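PDB 1Z7U: HTH hxlR-type domain-containing protein from Enterococcus faecalis, which probably binds DNA and regulates transcription as a dimeric winged helix-turn-helix protein of the HxlR family. Local coordinates for residues A[10-13]-A[14-18]; A[51-54]-A[55-59]. All coordinates share one frame; numbering follows the deposited sequence.

In the fold
Each contact is one continuous stretch of chain, largely or wholly helical, and they come in series: contact 1 on helix 8-17, contact 2 on helix 50-63. Their centres lie 19 Å apart, and their nearest atoms, about 6 Å apart, do not touch. Contact 1 faces the second subunit, packing on residues of its helix 84-110, and so belongs to the dimer interface. Contact 2 lies inside the winged helix-turn-helix, where helix 50-63 follows helix 38-44 and precedes the antiparallel hairpin of strands 66-71 and 77-82, the wing. That is the place of the recognition helix in this fold. The two contacts thus sample the dimerising and the probable DNA-reading parts of the subunit.

Contact 1 (A[10-13]-A[14-18]); sequences TSIN and LALST
Ala15, whose N is bonded to Ser11 O one turn back, offers its own carbonyl oxygen to two donors of Thr18. The hydroxyl OG1 of Thr18 reaches Ala15 O at 2.7 Å and lies in the carbonyl plane, while the backbone N of Thr18 comes to the same oxygen at 3.2 Å. Thr18 thus folds back on the turn before it in helix 8-17, the N-terminal helix of this winged helix-turn-helix protein. Ser17 does likewise one residue earlier: its OG, set between its own N and carbonyl carbon (chi1 82°), bonds Leu14 O at 2.8 Å. A formate, probably from the crystallisation liquor, lies near this side chain.

Four successive alpha-helical bonds join 10-13 to 14-18: Leu14 N to Thr10 O, Ala15 N to Ser11 O, Leu16 N to Ile12 O and Ser17 N to Asn13 O. The straightest of them is that of Leu16, with an N-H...O angle of 164°.

One apolar pair accompanies these bonds. Ile12 and Leu16 run alongside each other in one direction, and the methyl CG2 of Ile12, placed anti to its N, meets Leu16 CD1. The small Ala15 keeps its CB over the preceding turn, 3.4 Å from Ser11 O.

The buried face of the helix looks onto the second subunit. There Ile12 packs on Leu96, Ala15 on Gly100 and Thr18 on Trp99, all of the second subunit, which ties this helix into the dimer interface. Ser11 OG is hydrogen-bonded to Asp7 O of its own chain and, weakly, to Cys97 O of the second subunit. On the side of Leu16, the branch atom CG sits 3.6 Å from Ile12 O, beside the bond that this oxygen receives from Leu16 N.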
loop_
_atom_site.group_PDB
_atom_site.type_symbol
_atom_site.label_atom_id
_atom_site.label_comp_id
_atom_site.label_asym_id
_atom_site.label_seq_id
_atom_site.Cartn_x
_atom_site.Cartn_y
_atom_site.Cartn_z
ATOM N N THR A 10 12.024 -0.833 0.221
ATOM C CA THR A 10 12.390 -0.960 -1.196
ATOM C C THR A 10 11.288 -1.634 -2.006
ATOM O O THR A 10 10.941 -1.161 -3.087
ATOM C CB THR A 10 13.732 -1.730 -1.365
ATOM O OG1 THR A 10 14.727 -1.098 -0.555
ATOM C CG2 THR A 10 14.214 -1.750 -2.819
ATOM N N SER A 11 10.720 -2.722 -1.490
ATOM C CA SER A 11 9.694 -3.402 -2.254
ATOM C C SER A 11 8.286 -2.796 -2.181
ATOM O O SER A 11 7.538 -2.892 -3.153
ATOM C CB SER A 11 9.739 -4.924 -2.117
ATOM O OG SER A 11 9.472 -5.352 -0.836
ATOM N N ILE A 12 7.944 -2.135 -1.072
ATOM C CA ILE A 12 6.782 -1.244 -1.078
ATOM C C ILE A 12 6.921 -0.147 -2.160
ATOM O O ILE A 12 6.021 0.030 -2.994
ATOM C CB ILE A 12 6.485 -0.646 0.312
ATOM C CG1 ILE A 12 5.831 -1.719 1.196
ATOM C CG2 ILE A 12 5.591 0.579 0.190
ATOM C CD1 ILE A 12 5.866 -1.430 2.694
ATOM N N ASN A 13 8.049 0.560 -2.159
ATOM C CA ASN A 13 8.320 1.601 -3.147
ATOM C C ASN A 13 8.234 1.117 -4.594
ATOM O O ASN A 13 7.648 1.776 -5.430
ATOM C CB ASN A 13 9.698 2.222 -2.893
ATOM C CG ASN A 13 9.705 3.162 -1.700
ATOM O OD1 ASN A 13 8.654 3.506 -1.150
ATOM N ND2 ASN A 13 10.893 3.599 -1.305
ATOM N N LEU A 14 8.822 -0.038 -4.873
ATOM C CA LEU A 14 8.837 -0.617 -6.208
ATOM C C LEU A 14 7.424 -0.964 -6.664
ATOM O O LEU A 14 7.042 -0.691 -7.799
ATOM C CB LEU A 14 9.735 -1.857 -6.220
ATOM C CG LEU A 14 10.599 -2.281 -7.414
ATOM C CD1 LEU A 14 11.312 -1.120 -8.134
ATOM C CD2 LEU A 14 11.628 -3.278 -6.894
ATOM N N ALA A 15 6.646 -1.539 -5.759
ATOM C CA ALA A 15 5.242 -1.848 -6.021
ATOM C C ALA A 15 4.421 -0.589 -6.342
ATOM O O ALA A 15 3.685 -0.566 -7.330
ATOM C CB ALA A 15 4.640 -2.623 -4.842
ATOM N N LEU A 16 4.572 0.464 -5.532
ATOM C CA LEU A 16 3.829 1.717 -5.749
ATOM C C LEU A 16 4.192 2.415 -7.060
ATOM O O LEU A 16 3.343 3.026 -7.700
ATOM C CB LEU A 16 3.994 2.683 -4.569
ATOM C CG LEU A 16 3.337 2.374 -3.219
ATOM C CD1 LEU A 16 3.922 3.269 -2.134
ATOM C CD2 LEU A 16 1.790 2.504 -3.267
ATOM N N SER A 17 5.463 2.327 -7.438
ATOM C CA SER A 17 5.969 2.928 -8.673
ATOM C C SER A 17 5.312 2.349 -9.928
ATOM O O SER A 17 5.286 2.998 -10.971
ATOM C CB SER A 17 7.499 2.798 -8.752
ATOM O OG SER A 17 7.895 1.513 -9.223
ATOM N N THR A 18 4.788 1.129 -9.838
ATOM C CA THR A 18 4.043 0.539 -10.969
ATOM C C THR A 18 2.593 1.067 -11.101
ATOM O O THR A 18 1.933 0.831 -12.127
ATOM C CB THR A 18 4.014 -1.009 -10.909
ATOM O OG1 THR A 18 3.158 -1.450 -9.840
ATOM C CG2 THR A 18 5.403 -1.561 -10.718
#

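Contact 2 (A[51-54]-A[55-59])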
loop_
_atom_site.group_PDB
_atom_site.type_symbol
_atom_site.label_atom_id
_atom_site.label_comp_id
_atom_site.label_asym_id
_atom_site.label_seq_id
_atom_site.Cartn_x
_atom_site.Cartn_y
_atom_site.Cartn_z
ATOM N N ARG A 51 -3.096 9.569 -26.433
ATOM C CA ARG A 51 -1.649 9.506 -26.249
ATOM C C ARG A 51 -1.324 9.112 -24.798
ATOM O O ARG A 51 -0.542 8.192 -24.558
ATOM C CB ARG A 51 -1.022 10.847 -26.617
ATOM C CG ARG A 51 0.454 10.770 -26.985
ATOM C CD ARG A 51 0.923 12.088 -27.608
ATOM N NE ARG A 51 0.552 12.205 -29.022
ATOM C CZ ARG A 51 0.540 13.350 -29.707
ATOM N NH1 ARG A 51 0.866 14.502 -29.119
ATOM N NH2 ARG A 51 0.185 13.345 -30.983
ATOM N N VAL A 52 -1.955 9.798 -23.845
ATOM C CA VAL A 52 -1.800 9.463 -22.422
ATOM C C VAL A 52 -2.293 8.037 -22.110
ATOM O O VAL A 52 -1.578 7.265 -21.478
ATOM C CB VAL A 52 -2.420 10.549 -21.497
ATOM C CG1 VAL A 52 -2.419 10.108 -20.042
ATOM C CG2 VAL A 52 -1.644 11.853 -21.642
ATOM N N LEU A 53 -3.470 7.673 -22.616
ATOM C CA LEU A 53 -4.025 6.327 -22.428
ATOM C C LEU A 53 -3.108 5.189 -22.875
ATOM O O LEU A 53 -2.796 4.298 -22.075
ATOM C CB LEU A 53 -5.399 6.199 -23.088
ATOM C CG LEU A 53 -6.169 4.876 -22.969
ATOM C CD1 LEU A 53 -6.442 4.470 -21.506
ATOM C CD2 LEU A 53 -7.461 4.970 -23.746
ATOM N N THR A 54 -2.679 5.200 -24.139
ATOM C CA THR A 54 -1.818 4.121 -24.637
ATOM C C THR A 54 -0.502 4.070 -23.854
ATOM O O THR A 54 -0.007 2.979 -23.538
ATOM C CB THR A 54 -1.549 4.197 -26.174
ATOM O OG1 THR A 54 -1.028 5.487 -26.516
ATOM C CG2 THR A 54 -2.820 3.956 -26.959
ATOM N N ASP A 55 0.038 5.241 -23.529
ATOM C CA ASP A 55 1.250 5.339 -22.703
ATOM C C ASP A 55 1.092 4.594 -21.372
ATOM O O ASP A 55 1.910 3.745 -21.034
ATOM C CB ASP A 55 1.629 6.810 -22.453
ATOM C CG ASP A 55 2.910 6.961 -21.630
ATOM O OD1 ASP A 55 4.015 6.733 -22.180
ATOM O OD2 ASP A 55 2.817 7.323 -20.432
ATOM N N ARG A 56 0.027 4.914 -20.639
ATOM C CA ARG A 56 -0.327 4.227 -19.397
ATOM C C ARG A 56 -0.431 2.728 -19.558
ATOM O O ARG A 56 0.171 1.979 -18.785
ATOM C CB ARG A 56 -1.645 4.760 -18.856
ATOM C CG ARG A 56 -1.509 5.726 -17.692
ATOM C CD ARG A 56 -1.072 7.109 -18.137
ATOM N NE ARG A 56 0.350 7.145 -18.431
ATOM C CZ ARG A 56 1.293 7.377 -17.525
ATOM N NH1 ARG A 56 0.968 7.601 -16.250
ATOM N NH2 ARG A 56 2.565 7.391 -17.897
ATOM N N LEU A 57 -1.181 2.288 -20.568
ATOM C CA LEU A 57 -1.424 0.855 -20.791
ATOM C C LEU A 57 -0.156 0.104 -21.185
ATOM O O LEU A 57 0.017 -1.067 -20.849
ATOM C CB LEU A 57 -2.521 0.638 -21.836
ATOM C CG LEU A 57 -3.945 1.104 -21.490
ATOM C CD1 LEU A 57 -4.778 1.261 -22.773
ATOM C CD2 LEU A 57 -4.622 0.155 -20.508
ATOM N N ARG A 58 0.725 0.799 -21.897
ATOM C CA ARG A 58 2.015 0.258 -22.297
ATOM C C ARG A 58 2.868 0.004 -21.062
ATOM O O ARG A 58 3.429 -1.068 -20.915
ATOM C CB ARG A 58 2.730 1.235 -23.230
ATOM C CG ARG A 58 3.241 0.606 -24.501
ATOM C CD ARG A 58 2.450 1.057 -25.732
ATOM N NE ARG A 58 3.025 2.272 -26.333
ATOM C CZ ARG A 58 2.926 2.607 -27.625
ATOM N NH1 ARG A 58 2.277 1.822 -28.485
ATOM N NH2 ARG A 58 3.488 3.729 -28.063
ATOM N N GLU A 59 2.942 0.994 -20.170
ATOM C CA GLU A 59 3.709 0.865 -18.925
ATOM C C GLU A 59 3.154 -0.243 -18.046
ATOM O O GLU A 59 3.917 -1.037 -17.490
ATOM C CB GLU A 59 3.741 2.184 -18.147
ATOM C CG GLU A 59 4.542 3.300 -18.822
ATOM C CD GLU A 59 4.901 4.418 -17.868
ATOM O OE1 GLU A 59 5.637 5.347 -18.276
ATOM O OE2 GLU A 59 4.455 4.382 -16.705
#
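Val52 flanks Arg56 on helix 50-63, probably the recognition helix of the winged helix-turn-helix, its CG1 packing along the arginine's methylene CD at 3.8 Å. The apolar pair proper is Leu53 with Leu57, which meet at a slant; their CD1 methyls stand 3.8 Å apart.

Backbone hydrogen bonds repeat at every residue from Asp55 to Arg58, each N bonding the oxygen four places back. The one from Arg56 N to Val52 O is nearly straight (174°). Thr54 OG1 bonds Gln50 O within the same helix, and Arg56 NH1 bonds Lys22 O.

Ionic contacts gather on Arg56: two bends in its chain (chi2 77°, chi3 -77°) turn the guanidinium back, edge-on, to the Asp55 carboxylate. Arg56 NH2 forms a salt bridge with Asp55 OD2, whose modelled 2.5 Å is unusually short and perhaps a refinement effect; NE adds a weak bond to the same oxygen. A long salt bridge from Arg56 NH2 to Glu59 OE1 completes a three-residue network.

Around these, Leu53 touches Leu27 of helix 24-33 and Leu41 and Met42 of helix 38-44, while Glu59 OE2 forms a salt bridge with Lys24 at the start of helix 24-33.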